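Local coordinates for protein ethylbenzene dehydrogenase alpha-subunit (Aromatoleum aromaticum, PDB 2IVF) that is a molybdopterin oxidoreductase family subunit that holds an iron/sulfur cluster, a molybdenum atom and the ligands MGD and MD1, at residues 496-500 with 501-505; 565-568 with 569-572. All blocks are in the same frame, centred on the assembly; numbering follows the deposited sequence.

Interactions 1 and 2 are each a local fold of one continuous stretch: 496-505 runs into helix 504-520, while the loop 565-572 leads to helix 574-583. They lie on opposite sides of the chain's centre, with centres about 50 Å apart, and do not touch. Both are partly buried. Interaction 1 is held mainly by backbone, with two consecutive glycines closing a Schellman motif and a methionine methyl against a threonine that packs on helix 736-749. Interaction 2 relies more on a side chain, the buried carboxylate of D567, which shapes an Asx turn and pairs with K832 beyond the two segments. A water joins a carbonyl to an amide in interaction 1 and two carbonyls in interaction 2.

Interaction 1 (496-500 with 501-505); sequences KPTAQ and GGMDE
G501 and G502 fold back on P497 and T498 in a Schellman motif: the amide of G502 bonds P497 O (N to O 2.9 Å), and that of G501 bonds T498 O in a straighter bond (N to O 3.0 Å, 166° at the hydrogen). P497 O also accepts from Q500 N, so two amides grip this one carbonyl. G501 has a left-handed backbone with phi at 96°, which suits glycine, and it starts a type I beta turn closed by D504 N on G501 O at 3.0 Å. Water 1 donates to T498 O and accepts from M503 N, tying the two turns together. K496 O is buried without a conventional partner, and the CA of G502 offers it a C-H...O contact at 3.4 Å. The K496 chain, its CG set between backbone N and carbonyl carbon (chi1 64°), runs extended across both glycines, CG over G502 CA and CE 3.6 Å from G501 C. Facing helix 736-749, the methyl CE of M503 comes within 3.8 Å of T498 OG1 and lies near T498 CG2, while OG1 itself is bonded to E742. Residues 496-505 are part of the connection from helix 486-493 into helix 504-520, with P497, T498 and M503 packed on helix 736-749 through E742, I746 and A749.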
# COMPACT_ATOMS: atom_id res chain seq x y z
N LYS A 496 36.55 10.89 8.63
CA LYS A 496 36.33 11.99 9.54
C LYS A 496 35.19 12.85 9.04
O LYS A 496 34.76 12.68 7.90
CB LYS A 496 37.61 12.80 9.68
CG LYS A 496 38.06 13.47 8.44
CD LYS A 496 39.51 13.86 8.59
CE LYS A 496 39.95 14.70 7.41
NZ LYS A 496 41.26 15.36 7.65
N PRO A 497 34.66 13.74 9.88
CA PRO A 497 33.53 14.53 9.39
C PRO A 497 33.82 15.42 8.19
O PRO A 497 34.95 15.83 7.94
CB PRO A 497 33.14 15.40 10.62
CG PRO A 497 33.70 14.66 11.78
CD PRO A 497 34.97 14.08 11.28
N THR A 498 32.76 15.72 7.47
CA THR A 498 32.78 16.66 6.35
C THR A 498 33.41 17.98 6.74
O THR A 498 34.27 18.50 6.03
CB THR A 498 31.32 16.94 5.87
OG1 THR A 498 30.73 15.72 5.40
CG2 THR A 498 31.27 18.02 4.77
N ALA A 499 32.98 18.53 7.88
CA ALA A 499 33.53 19.79 8.40
C ALA A 499 35.02 19.71 8.73
O ALA A 499 35.66 20.72 8.92
CB ALA A 499 32.76 20.19 9.62
N GLN A 500 35.58 18.50 8.80
CA GLN A 500 37.02 18.33 9.03
C GLN A 500 37.82 17.93 7.80
O GLN A 500 39.01 17.64 7.90
CB GLN A 500 37.26 17.33 10.15
CG GLN A 500 36.83 17.86 11.49
CD GLN A 500 37.07 16.87 12.62
OE1 GLN A 500 37.81 15.89 12.49
NE2 GLN A 500 36.42 17.13 13.75
N GLY A 501 37.20 17.94 6.63
CA GLY A 501 37.91 17.60 5.41
C GLY A 501 37.71 16.14 5.03
O GLY A 501 38.51 15.58 4.25
N GLY A 502 36.66 15.52 5.58
CA GLY A 502 36.38 14.13 5.33
C GLY A 502 36.20 13.77 3.87
O GLY A 502 36.45 12.63 3.48
N MET A 503 35.77 14.72 3.05
CA MET A 503 35.57 14.47 1.63
C MET A 503 36.81 14.72 0.77
O MET A 503 36.79 14.42 -0.41
CB MET A 503 34.47 15.37 1.09
CG MET A 503 33.18 15.23 1.80
SD MET A 503 31.92 16.19 0.95
CE MET A 503 30.44 15.47 1.64
N ASP A 504 37.87 15.25 1.34
CA ASP A 504 39.03 15.67 0.54
C ASP A 504 39.67 14.57 -0.29
O ASP A 504 39.92 14.77 -1.48
CB ASP A 504 40.08 16.30 1.43
CG ASP A 504 39.66 17.65 1.93
OD1 ASP A 504 38.55 18.11 1.57
OD2 ASP A 504 40.45 18.25 2.67
N GLU A 505 39.96 13.44 0.34
CA GLU A 505 40.58 12.31 -0.35
C GLU A 505 39.69 11.79 -1.49
O GLU A 505 40.17 11.47 -2.58
CB GLU A 505 40.86 11.15 0.61
CG GLU A 505 42.06 11.37 1.49
CD GLU A 505 42.76 10.07 1.85
OE1 GLU A 505 42.06 9.13 2.32
OE2 GLU A 505 43.99 9.99 1.65
O HOH W 1 34.94 17.46 3.62

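Interaction 2 (565-568 with 569-572)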
# COMPACT_ATOMS: atom_id res chain seq x y z
N TRP A 565 15.17 -23.95 -18.64
CA TRP A 565 14.65 -22.70 -18.11
C TRP A 565 15.40 -21.49 -18.65
O TRP A 565 15.25 -20.44 -18.13
CB TRP A 565 14.75 -22.68 -16.58
CG TRP A 565 14.03 -23.81 -15.92
CD1 TRP A 565 13.05 -24.61 -16.47
CD2 TRP A 565 14.19 -24.24 -14.58
NE1 TRP A 565 12.61 -25.52 -15.54
CE2 TRP A 565 13.30 -25.32 -14.37
CE3 TRP A 565 15.04 -23.85 -13.53
CZ2 TRP A 565 13.25 -26.01 -13.16
CZ3 TRP A 565 14.97 -24.53 -12.33
CH2 TRP A 565 14.07 -25.59 -12.15
N THR A 566 16.21 -21.69 -19.68
CA THR A 566 17.06 -20.67 -20.27
C THR A 566 16.44 -20.25 -21.61
O THR A 566 15.77 -21.03 -22.26
CB THR A 566 18.49 -21.28 -20.55
OG1 THR A 566 19.07 -21.75 -19.32
CG2 THR A 566 19.45 -20.27 -21.17
N ASP A 567 16.67 -19.02 -22.03
CA ASP A 567 16.28 -18.58 -23.39
C ASP A 567 16.87 -19.55 -24.42
O ASP A 567 18.09 -19.71 -24.48
CB ASP A 567 16.83 -17.15 -23.58
CG ASP A 567 16.74 -16.63 -25.00
OD1 ASP A 567 15.92 -17.14 -25.78
OD2 ASP A 567 17.50 -15.65 -25.31
N PRO A 568 16.02 -20.22 -25.22
CA PRO A 568 16.49 -21.20 -26.20
C PRO A 568 17.32 -20.65 -27.34
O PRO A 568 17.92 -21.43 -28.07
CB PRO A 568 15.22 -21.83 -26.76
CG PRO A 568 14.08 -21.05 -26.25
CD PRO A 568 14.54 -20.07 -25.24
N ALA A 569 17.35 -19.33 -27.51
CA ALA A 569 18.21 -18.68 -28.48
C ALA A 569 19.64 -18.61 -28.00
O ALA A 569 20.54 -18.22 -28.77
CB ALA A 569 17.69 -17.25 -28.79
N LEU A 570 19.88 -18.95 -26.73
CA LEU A 570 21.23 -18.92 -26.21
C LEU A 570 21.90 -20.27 -26.49
O LEU A 570 21.24 -21.32 -26.49
CB LEU A 570 21.24 -18.55 -24.71
CG LEU A 570 20.63 -17.20 -24.29
CD1 LEU A 570 20.77 -16.98 -22.75
CD2 LEU A 570 21.21 -15.95 -25.02
N LYS A 571 23.20 -20.24 -26.75
CA LYS A 571 23.92 -21.43 -27.17
C LYS A 571 24.44 -22.22 -25.98
O LYS A 571 24.92 -23.35 -26.13
CB LYS A 571 25.06 -21.03 -28.12
CG LYS A 571 26.18 -20.14 -27.49
CD LYS A 571 27.07 -19.59 -28.63
CE LYS A 571 28.56 -19.56 -28.29
NZ LYS A 571 29.36 -19.47 -29.55
N LYS A 572 24.34 -21.63 -24.79
CA LYS A 572 24.82 -22.27 -23.58
C LYS A 572 24.23 -21.68 -22.31
O LYS A 572 23.50 -20.68 -22.33
CB LYS A 572 26.35 -22.23 -23.53
CG LYS A 572 26.92 -20.83 -23.55
CD LYS A 572 28.36 -20.89 -23.97
CE LYS A 572 29.06 -19.56 -23.99
NZ LYS A 572 30.53 -19.78 -24.25
O HOH W 2 19.70 -23.23 -27.38
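D567 shapes the turn into A569 and L570 with both its backbone and its carboxylate, in the loop between helix 557-560 and helix 574-583. Its CB packs on the L570 side chain, 3.9 Å from CG, the two side chains crossing at about a right angle. From there CG points opposite the backbone N (chi1 169°), which places the carboxylate beside its own carbonyl carbon and within range of the A569 N-H. OD1 takes that N-H in a nearly straight bond (A569 N to D567 OD1 3.1 Å, 164° at the hydrogen), the donor coming from well above the carboxylate plane; this closes an Asx turn. OD1 also lies against the A569 methyl. The other oxygen, OD2, rests on the branch of L570, 3.6 Å from CG, and forms a salt bridge with K832. The same residues make a type I beta turn, L570 N bonding D567 O at 3.0 Å, with P568 in the second position, where its ring-fixed phi fits. Just before the turn, T566 CG2 meets L570 CD1 at 3.9 Å, while T566 OG1 is bonded to N562 O; the leucine also touches P942 and Y577, the latter on helix 574-583. Water 2 donates to both P568 O and L570 O, bridging the two carbonyls. The D567 carboxylate is buried, yet one oxygen has a backbone N-H and the other a lysine, so it probably stays ionised; its charge joins this loop to K832, and its CB and OD2 both rest on L570, so the leucine covers part of the carboxylate as well as the methylene.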